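Local coordinates for PbSGBP-B lipoprotein (Prevotella bryantii B14, PDB 6D2Y) that probably binds polysaccharide at the bacterial surface, as a glycan-binding lipoprotein from a polysaccharide utilization locus, and carries a bound magnesium ion, at residues S131-V136 / V203-G208; Y155-D160 / I182-I187; I166-D171 / D194-E199. All blocks are in the same frame, centred on the assembly; numbering follows the deposited sequence.

Contact 1: S131-V136 / V203-G208; sequences SAPSVV and VSDKYG
Pro133 and Asp205 approach each other from opposite directions and meet ring against carboxylate. Pro133 CG sits over one face of the acid group, 3.5 Å from Asp205 CG and nearly equidistant from the two oxygens, while Pro133 CD lies 3.4 Å from Asp205 OD1. The carboxylate is placed there by a chi1 of 62°, which tucks Asp205 CG between its own backbone N and carbonyl carbon. Its other face is used by the turn that follows: Tyr207 N donates to Asp205 OD1 over 3.1 Å, entering 60° out of the carboxylate plane, and so closes an Asx turn inside the type I turn from Asp205 to Gly208. The two faces thus meet a backbone N-H on one side and the proline ring on the other.

Where the strands proper begin, the contact is mainly apolar. Val135 and Val203 are set obliquely to one another, and each offers the branch lying beside its backbone N, so that their CG2 methyls meet at 3.9 Å. The other methyl of Val203, CG1, turns to Pro133 CB at 4.2 Å. One valine therefore serves both neighbours, one branch for each.

At the turn, Ala132 CB rests 3.8 Å from Tyr207 O, and Ala132 CB is 4.3 Å from Gly208 CA. Tyr207 CB comes near Ser131 O, but its ring then leads away.

No hydrogen bond joins 131-136 to 203-208. Strand 134-138 pairs instead with 148-154, and strand 200-205 belongs to a second antiparallel sheet. Apolar side chains packed between two antiparallel sheets whose strands are not hydrogen-bonded to each other are what a β-sandwich looks like, here the immunoglobulin-like fold of the IPT/TIG domain.

Contact 2: Y155-D160 / I182-I187; sequences YFLDYD and IEKTKI
Phe156 is the residue through which the loop after strand 148-154 grips the turn joining strands 179-182 and 186-190, at one end of the immunoglobulin-like β-sandwich of the IPT/TIG domain. Its backbone makes the one direct hydrogen bond across the contact, Phe156 N to Lys184 O at 2.9 Å, nearly straight at 168° though tilted somewhat from the carbonyl plane. A weaker contact runs the other way, with the CA-H of Lys184 directed at Phe156 O.

Phe156 also carries the main apolar contact. With Phe156 CG beside its backbone N (chi1 -62°), the ring turns one face to Ile187, whose chain crosses it at about a right angle. Ile187 CD1 makes a CH-pi contact 3.7 Å from the ring centroid, and CG1 reaches Phe156 CD2 at 3.5 Å. Lys186 N lies in the ring plane, at its edge. A second patch forms on the flank, where Ile182 touches Asp158 CB with both CG2 and CD1; the carboxylate of Asp158 is engaged by Arg176 and the backbone N of Leu164.

Charge enters through Lys184, extended alongside Tyr155 until a bend at chi4. Its ammonium forms a salt bridge with Asp154 and also makes a cation-pi interaction over one face of the Tyr155 ring, with Lys184 NZ 4.5 Å from the ring centroid and 22° off the ring normal, toward the rim.

Contact 3: I166-D171 / D194-E199; sequences IKVGKD and DMPQHE
Val168 meets Met195 and Pro196 with its two methyl branches divided between them, and this is the close-packed half of the contact. CG2, beside the valine's backbone N, takes the selenomethionine: Met195 crosses it at about a right angle, and a bend at chi3 (-82°) brings the terminal methyl CE within 3.7 Å of Val168 CG2. CG1, the branch anti to the backbone N, faces the proline, lying 3.8 Å from Pro196 CB and 3.4 Å from Pro196 O. The pyrrolidine ring stands obliquely against the valine, with CB, CG and CD all near the same methyl. Both Val168 and Met195 are buried, and Ile201 of the neighbouring strand also packs on Val168.

Val168 and Met195 face the interior of the β-sandwich of the IPT/TIG domain, with Pro196 at its margin. Strand 165-168 runs antiparallel to strand 200-205, and residues 194-199 are the loop leading into the latter. The chain continues the pairing just past the strand end, where Gly169 bonds through its backbone to Asp200 and the CA atoms of Gly169 and Glu199 come within 5.2 Å.

Beyond Gly169 the character changes from methyl groups to charges. Lys170 leaves the backbone with CG between N and the carbonyl carbon (chi1 64°), bends at chi2, and then runs extended toward Glu199. Its ammonium makes a salt bridge in which Lys170 NZ donates to Glu199 OE1 at 2.9 Å, meeting the syn lone pair of that oxygen, on the side of OE2. Lys170 and Asp171 are exposed, which probably tempers the attractions on this side. Asp171 adds a second negative group to the network through a long salt bridge, Asp171 OD1 to Lys170 NZ, 3.9 Å.

All three contacts lie within one IPT/TIG domain, and along the chain contacts 2 and 3 are both nested inside the loop that contact 1 closes, their own segments alternating. Contacts 1 and 2 are neighbours, their centres about 9 Å apart: Tyr207 OH and Tyr159 OH lie 3.2 Å from each other, a probable hydrogen bond, and Ser134 O packs against Phe156 CZ. Contact 3 is farther off, about 17 Å from contact 1 and 20 Å from contact 2, centre to centre. It shares a sheet with contact 1 and touches contact 2 where Ile166 CD1 meets Ile187 CG2. The magnesium site of Asp225, Asp227, Ser255, Asn257 and Asp452 lies away from all three.

Contact 1: S131-V136 / V203-G208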
loop_
_atom_site.group_PDB
_atom_site.type_symbol
_atom_site.label_atom_id
_atom_site.label_comp_id
_atom_site.label_asym_id
_atom_site.label_seq_id
_atom_site.Cartn_x
_atom_site.Cartn_y
_atom_site.Cartn_z
ATOM N N SER A 131 -8.733 -15.503 9.024
ATOM C CA SER A 131 -8.557 -14.769 7.779
ATOM C C SER A 131 -7.210 -15.090 7.141
ATOM O O SER A 131 -6.207 -15.293 7.831
ATOM C CB SER A 131 -8.673 -13.266 8.035
ATOM O OG SER A 131 -8.531 -12.532 6.833
ATOM N N ALA A 132 -7.203 -15.147 5.811
ATOM C CA ALA A 132 -5.976 -15.327 5.057
ATOM C C ALA A 132 -5.070 -14.108 5.232
ATOM O O ALA A 132 -5.529 -13.042 5.649
ATOM C CB ALA A 132 -6.298 -15.546 3.580
ATOM N N PRO A 133 -3.777 -14.242 4.935
ATOM C CA PRO A 133 -2.876 -13.093 5.090
ATOM C C PRO A 133 -3.270 -11.952 4.166
ATOM O O PRO A 133 -3.717 -12.164 3.038
ATOM C CB PRO A 133 -1.501 -13.662 4.722
ATOM C CG PRO A 133 -1.628 -15.128 4.907
ATOM C CD PRO A 133 -3.042 -15.459 4.546
ATOM N N SER A 134 -3.111 -10.730 4.663
ATOM C CA SER A 134 -3.298 -9.525 3.871
ATOM C C SER A 134 -1.943 -8.865 3.680
ATOM O O SER A 134 -1.211 -8.653 4.652
ATOM C CB SER A 134 -4.275 -8.559 4.547
ATOM O OG SER A 134 -3.606 -7.725 5.475
ATOM N N VAL A 135 -1.602 -8.561 2.432
ATOM C CA VAL A 135 -0.320 -7.959 2.086
ATOM C C VAL A 135 -0.586 -6.549 1.586
ATOM O O VAL A 135 -1.375 -6.352 0.655
ATOM C CB VAL A 135 0.427 -8.787 1.032
ATOM C CG1 VAL A 135 1.807 -8.204 0.791
ATOM C CG2 VAL A 135 0.519 -10.238 1.471
ATOM N N VAL A 136 0.069 -5.569 2.199
ATOM C CA VAL A 136 -0.177 -4.178 1.843
ATOM C C VAL A 136 1.063 -3.548 1.223
ATOM O O VAL A 136 1.015 -3.066 0.085
ATOM C CB VAL A 136 -0.668 -3.377 3.063
ATOM C CG1 VAL A 136 -0.806 -1.909 2.701
ATOM C CG2 VAL A 136 -1.997 -3.930 3.557
ATOM N N VAL A 203 2.288 -14.717 -0.265
ATOM C CA VAL A 203 2.478 -15.044 1.142
ATOM C C VAL A 203 1.435 -16.086 1.518
ATOM O O VAL A 203 0.228 -15.830 1.417
ATOM C CB VAL A 203 2.360 -13.799 2.033
ATOM C CG1 VAL A 203 2.470 -14.190 3.501
ATOM C CG2 VAL A 203 3.429 -12.785 1.667
ATOM N N SER A 204 1.893 -17.257 1.947
ATOM C CA SER A 204 1.010 -18.379 2.232
ATOM C C SER A 204 1.237 -18.879 3.649
ATOM O O SER A 204 2.373 -18.912 4.131
ATOM C CB SER A 204 1.236 -19.526 1.240
ATOM O OG SER A 204 2.578 -19.980 1.280
ATOM N N ASP A 205 0.151 -19.267 4.308
ATOM C CA ASP A 205 0.225 -19.907 5.615
ATOM C C ASP A 205 -0.899 -20.938 5.697
ATOM O O ASP A 205 -1.442 -21.360 4.671
ATOM C CB ASP A 205 0.180 -18.856 6.742
ATOM C CG ASP A 205 -1.114 -18.060 6.765
ATOM O OD1 ASP A 205 -2.020 -18.338 5.952
ATOM O OD2 ASP A 205 -1.223 -17.145 7.610
ATOM N N LYS A 206 -1.256 -21.336 6.921
ATOM C CA LYS A 206 -2.265 -22.374 7.104
ATOM C C LYS A 206 -3.624 -21.951 6.566
ATOM O O LYS A 206 -4.407 -22.800 6.126
ATOM C CB LYS A 206 -2.376 -22.737 8.586
ATOM C CG LYS A 206 -3.148 -24.016 8.862
ATOM C CD LYS A 206 -3.459 -24.170 10.343
ATOM C CE LYS A 206 -4.210 -25.462 10.610
ATOM N NZ LYS A 206 -5.677 -25.225 10.664
ATOM N N TYR A 207 -3.919 -20.655 6.576
ATOM C CA TYR A 207 -5.260 -20.162 6.300
ATOM C C TYR A 207 -5.446 -19.660 4.873
ATOM O O TYR A 207 -6.529 -19.169 4.545
ATOM C CB TYR A 207 -5.618 -19.059 7.299
ATOM C CG TYR A 207 -5.418 -19.492 8.737
ATOM C CD1 TYR A 207 -6.183 -20.514 9.285
ATOM C CD2 TYR A 207 -4.456 -18.890 9.541
ATOM C CE1 TYR A 207 -6.004 -20.921 10.592
ATOM C CE2 TYR A 207 -4.269 -19.292 10.854
ATOM C CZ TYR A 207 -5.047 -20.307 11.372
ATOM O OH TYR A 207 -4.873 -20.714 12.676
ATOM N N GLY A 208 -4.432 -19.776 4.018
ATOM C CA GLY A 208 -4.606 -19.425 2.620
ATOM C C GLY A 208 -3.433 -18.717 1.972
ATOM O O GLY A 208 -2.426 -18.427 2.627
#

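Contact 2: Y155-D160 / I182-I187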
loop_
_atom_site.group_PDB
_atom_site.type_symbol
_atom_site.label_atom_id
_atom_site.label_comp_id
_atom_site.label_asym_id
_atom_site.label_seq_id
_atom_site.Cartn_x
_atom_site.Cartn_y
_atom_site.Cartn_z
ATOM N N TYR A 155 -2.454 -10.675 9.631
ATOM C CA TYR A 155 -2.701 -12.117 9.679
ATOM C C TYR A 155 -1.515 -12.911 9.131
ATOM O O TYR A 155 -1.682 -13.887 8.397
ATOM C CB TYR A 155 -3.996 -12.480 8.949
ATOM C CG TYR A 155 -5.210 -11.781 9.521
ATOM C CD1 TYR A 155 -5.863 -10.782 8.809
ATOM C CD2 TYR A 155 -5.697 -12.114 10.779
ATOM C CE1 TYR A 155 -6.969 -10.138 9.334
ATOM C CE2 TYR A 155 -6.800 -11.474 11.310
ATOM C CZ TYR A 155 -7.432 -10.488 10.584
ATOM O OH TYR A 155 -8.531 -9.853 11.114
ATOM N N PHE A 156 -0.304 -12.486 9.493
ATOM C CA PHE A 156 0.910 -13.257 9.228
ATOM C C PHE A 156 1.132 -14.164 10.431
ATOM O O PHE A 156 1.798 -13.799 11.400
ATOM C CB PHE A 156 2.105 -12.341 8.992
ATOM C CG PHE A 156 1.959 -11.440 7.801
ATOM C CD1 PHE A 156 1.301 -11.871 6.661
ATOM C CD2 PHE A 156 2.486 -10.158 7.823
ATOM C CE1 PHE A 156 1.170 -11.039 5.564
ATOM C CE2 PHE A 156 2.358 -9.321 6.732
ATOM C CZ PHE A 156 1.699 -9.762 5.600
ATOM N N LEU A 157 0.558 -15.361 10.376
ATOM C CA LEU A 157 0.595 -16.299 11.489
ATOM C C LEU A 157 1.405 -17.526 11.091
ATOM O O LEU A 157 1.079 -18.201 10.108
ATOM C CB LEU A 157 -0.820 -16.685 11.919
ATOM C CG LEU A 157 -1.804 -15.513 11.900
ATOM C CD1 LEU A 157 -3.242 -16.001 11.948
ATOM C CD2 LEU A 157 -1.514 -14.554 13.048
ATOM N N ASP A 158 2.452 -17.810 11.863
ATOM C CA ASP A 158 3.397 -18.884 11.588
ATOM C C ASP A 158 3.289 -19.941 12.678
ATOM O O ASP A 158 3.330 -19.615 13.870
ATOM C CB ASP A 158 4.823 -18.330 11.513
ATOM C CG ASP A 158 5.855 -19.397 11.203
ATOM O OD1 ASP A 158 5.749 -20.042 10.140
ATOM O OD2 ASP A 158 6.783 -19.578 12.020
ATOM N N TYR A 159 3.148 -21.203 12.272
ATOM C CA TYR A 159 3.002 -22.315 13.198
ATOM C C TYR A 159 4.034 -23.390 12.887
ATOM O O TYR A 159 4.550 -23.481 11.771
ATOM C CB TYR A 159 1.598 -22.934 13.136
ATOM C CG TYR A 159 0.472 -21.997 13.507
ATOM C CD1 TYR A 159 -0.370 -21.473 12.534
ATOM C CD2 TYR A 159 0.237 -21.649 14.831
ATOM C CE1 TYR A 159 -1.406 -20.624 12.865
ATOM C CE2 TYR A 159 -0.798 -20.799 15.174
ATOM C CZ TYR A 159 -1.617 -20.289 14.185
ATOM O OH TYR A 159 -2.649 -19.442 14.514
ATOM N N ASP A 160 4.322 -24.213 13.900
ATOM C CA ASP A 160 5.221 -25.348 13.711
ATOM C C ASP A 160 4.664 -26.321 12.682
ATOM O O ASP A 160 5.357 -26.706 11.732
ATOM C CB ASP A 160 5.455 -26.061 15.044
ATOM C CG ASP A 160 6.224 -25.214 16.030
ATOM O OD1 ASP A 160 6.432 -25.677 17.174
ATOM O OD2 ASP A 160 6.624 -24.090 15.664
ATOM N N ILE A 182 8.790 -12.904 12.344
ATOM C CA ILE A 182 7.439 -12.923 11.790
ATOM C C ILE A 182 6.482 -12.478 12.884
ATOM O O ILE A 182 6.291 -13.192 13.876
ATOM C CB ILE A 182 7.045 -14.305 11.255
ATOM C CG1 ILE A 182 7.925 -14.696 10.066
ATOM C CG2 ILE A 182 5.578 -14.319 10.850
ATOM C CD1 ILE A 182 7.568 -16.034 9.458
ATOM N N GLU A 183 5.887 -11.303 12.712
ATOM C CA GLU A 183 4.823 -10.811 13.572
ATOM C C GLU A 183 3.504 -10.850 12.813
ATOM O O GLU A 183 3.462 -11.089 11.604
ATOM C CB GLU A 183 5.120 -9.387 14.056
ATOM C CG GLU A 183 6.480 -9.213 14.710
ATOM C CD GLU A 183 6.843 -7.752 14.908
ATOM O OE1 GLU A 183 5.931 -6.899 14.868
ATOM O OE2 GLU A 183 8.041 -7.458 15.102
ATOM N N LYS A 184 2.416 -10.596 13.541
ATOM C CA LYS A 184 1.095 -10.653 12.926
ATOM C C LYS A 184 0.970 -9.651 11.785
ATOM O O LYS A 184 0.323 -9.934 10.770
ATOM C CB LYS A 184 0.015 -10.413 13.982
ATOM C CG LYS A 184 -1.404 -10.396 13.426
ATOM C CD LYS A 184 -2.440 -10.411 14.540
ATOM C CE LYS A 184 -3.847 -10.290 13.983
ATOM N NZ LYS A 184 -4.083 -8.959 13.357
ATOM N N THR A 185 1.600 -8.481 11.921
ATOM C CA THR A 185 1.479 -7.427 10.922
ATOM C C THR A 185 2.718 -7.237 10.060
ATOM O O THR A 185 2.620 -6.593 9.011
ATOM C CB THR A 185 1.153 -6.083 11.590
ATOM O OG1 THR A 185 2.016 -5.882 12.715
ATOM C CG2 THR A 185 -0.292 -6.054 12.053
ATOM N N LYS A 186 3.873 -7.761 10.466
ATOM C CA LYS A 186 5.112 -7.498 9.750
ATOM C C LYS A 186 5.944 -8.765 9.638
ATOM O O LYS A 186 6.082 -9.518 10.606
ATOM C CB LYS A 186 5.936 -6.394 10.435
ATOM C CG LYS A 186 5.192 -5.074 10.611
ATOM C CD LYS A 186 6.143 -3.885 10.656
ATOM C CE LYS A 186 5.380 -2.567 10.590
ATOM N NZ LYS A 186 5.499 -1.900 9.259
ATOM N N ILE A 187 6.493 -8.988 8.446
ATOM C CA ILE A 187 7.463 -10.046 8.182
ATOM C C ILE A 187 8.783 -9.381 7.825
ATOM O O ILE A 187 8.819 -8.487 6.973
ATOM C CB ILE A 187 6.999 -10.971 7.044
ATOM C CG1 ILE A 187 5.674 -11.646 7.393
ATOM C CG2 ILE A 187 8.071 -12.006 6.730
ATOM C CD1 ILE A 187 5.031 -12.351 6.217
HETATM O O HOH W 1 -7.148 -7.371 12.882
#

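Contact 3: I166-D171 / D194-E199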
loop_
_atom_site.group_PDB
_atom_site.type_symbol
_atom_site.label_atom_id
_atom_site.label_comp_id
_atom_site.label_asym_id
_atom_site.label_seq_id
_atom_site.Cartn_x
_atom_site.Cartn_y
_atom_site.Cartn_z
ATOM N N ILE A 166 7.025 -17.489 1.827
ATOM C CA ILE A 166 6.998 -16.463 0.793
ATOM C C ILE A 166 7.481 -17.122 -0.489
ATOM O O ILE A 166 8.630 -17.574 -0.571
ATOM C CB ILE A 166 7.868 -15.254 1.161
ATOM C CG1 ILE A 166 7.363 -14.605 2.453
ATOM C CG2 ILE A 166 7.895 -14.254 0.017
ATOM C CD1 ILE A 166 7.800 -13.161 2.627
ATOM N N LYS A 167 6.604 -17.203 -1.484
ATOM C CA LYS A 167 6.921 -17.819 -2.765
ATOM C C LYS A 167 6.917 -16.745 -3.844
ATOM O O LYS A 167 5.917 -16.042 -4.023
ATOM C CB LYS A 167 5.927 -18.928 -3.105
ATOM C CG LYS A 167 5.993 -20.139 -2.184
ATOM C CD LYS A 167 5.896 -21.436 -2.977
ATOM C CE LYS A 167 5.439 -22.596 -2.102
ATOM N NZ LYS A 167 6.537 -23.115 -1.236
ATOM N N VAL A 168 8.032 -16.624 -4.557
ATOM C CA VAL A 168 8.171 -15.673 -5.652
ATOM C C VAL A 168 8.118 -16.455 -6.954
ATOM O O VAL A 168 8.992 -17.289 -7.224
ATOM C CB VAL A 168 9.471 -14.863 -5.541
ATOM C CG1 VAL A 168 9.604 -13.916 -6.726
ATOM C CG2 VAL A 168 9.495 -14.098 -4.233
ATOM N N GLY A 169 7.092 -16.191 -7.756
ATOM C CA GLY A 169 6.912 -16.904 -9.002
ATOM C C GLY A 169 6.389 -18.310 -8.801
ATOM O O GLY A 169 5.491 -18.540 -7.986
ATOM N N LYS A 170 6.957 -19.264 -9.533
ATOM C CA LYS A 170 6.469 -20.634 -9.549
ATOM C C LYS A 170 7.494 -21.669 -9.099
ATOM O O LYS A 170 7.094 -22.775 -8.720
ATOM C CB LYS A 170 5.959 -21.013 -10.956
ATOM C CG LYS A 170 7.008 -21.041 -12.103
ATOM C CD LYS A 170 7.664 -19.684 -12.364
ATOM C CE LYS A 170 8.666 -19.737 -13.498
ATOM N NZ LYS A 170 9.491 -18.490 -13.495
ATOM N N ASP A 171 8.788 -21.349 -9.118
ATOM C CA ASP A 171 9.825 -22.297 -8.736
ATOM C C ASP A 171 10.666 -21.841 -7.553
ATOM O O ASP A 171 11.548 -22.591 -7.117
ATOM C CB ASP A 171 10.756 -22.587 -9.921
ATOM C CG ASP A 171 10.006 -22.779 -11.221
ATOM O OD1 ASP A 171 10.288 -22.040 -12.189
ATOM O OD2 ASP A 171 9.136 -23.672 -11.278
ATOM N N ASP A 194 19.328 -13.889 -5.165
ATOM C CA ASP A 194 18.777 -14.470 -6.383
ATOM C C ASP A 194 17.260 -14.592 -6.317
ATOM O O ASP A 194 16.680 -15.545 -6.845
ATOM C CB ASP A 194 19.408 -15.834 -6.657
ATOM C CG ASP A 194 19.078 -16.854 -5.580
ATOM O OD1 ASP A 194 18.902 -16.450 -4.410
ATOM O OD2 ASP A 194 18.994 -18.057 -5.901
HETATM N N MSE A 195 16.582 -13.641 -5.683
HETATM C CA MSE A 195 15.126 -13.699 -5.688
HETATM C C MSE A 195 14.645 -13.233 -7.061
HETATM O O MSE A 195 15.111 -12.212 -7.568
HETATM C CB MSE A 195 14.503 -12.856 -4.566
HETATM C CG MSE A 195 13.024 -12.560 -4.788
HETATM SE SE MSE A 195 12.236 -11.234 -3.590
HETATM C CE MSE A 195 11.864 -12.345 -2.050
ATOM N N PRO A 196 13.746 -14.007 -7.668
ATOM C CA PRO A 196 13.272 -13.676 -9.016
ATOM C C PRO A 196 12.646 -12.293 -9.081
ATOM O O PRO A 196 11.886 -11.887 -8.199
ATOM C CB PRO A 196 12.240 -14.770 -9.304
ATOM C CG PRO A 196 12.669 -15.913 -8.451
ATOM C CD PRO A 196 13.236 -15.307 -7.202
ATOM N N GLN A 197 12.967 -11.576 -10.149
ATOM C CA GLN A 197 12.493 -10.218 -10.356
ATOM C C GLN A 197 11.267 -10.221 -11.260
ATOM O O GLN A 197 11.073 -11.134 -12.069
ATOM C CB GLN A 197 13.598 -9.368 -10.976
ATOM C CG GLN A 197 14.689 -9.012 -9.997
ATOM C CD GLN A 197 15.934 -8.495 -10.679
ATOM O OE1 GLN A 197 15.855 -7.772 -11.671
ATOM N NE2 GLN A 197 17.096 -8.839 -10.133
ATOM N N HIS A 198 10.430 -9.191 -11.101
ATOM C CA HIS A 198 9.272 -8.971 -11.969
ATOM C C HIS A 198 8.350 -10.191 -12.001
ATOM O O HIS A 198 7.819 -10.568 -13.050
ATOM C CB HIS A 198 9.714 -8.591 -13.383
ATOM C CG HIS A 198 10.912 -7.695 -13.423
ATOM N ND1 HIS A 198 12.167 -8.145 -13.774
ATOM C CD2 HIS A 198 11.047 -6.375 -13.155
ATOM C CE1 HIS A 198 13.023 -7.140 -13.722
ATOM N NE2 HIS A 198 12.369 -6.055 -13.349
ATOM N N GLU A 199 8.160 -10.817 -10.844
ATOM C CA GLU A 199 7.293 -11.977 -10.724
ATOM C C GLU A 199 6.384 -11.808 -9.514
ATOM O O GLU A 199 6.661 -11.020 -8.604
ATOM C CB GLU A 199 8.100 -13.276 -10.610
ATOM C CG GLU A 199 8.921 -13.597 -11.849
ATOM C CD GLU A 199 8.605 -14.966 -12.415
ATOM O OE1 GLU A 199 9.363 -15.918 -12.129
ATOM O OE2 GLU A 199 7.598 -15.089 -13.144
#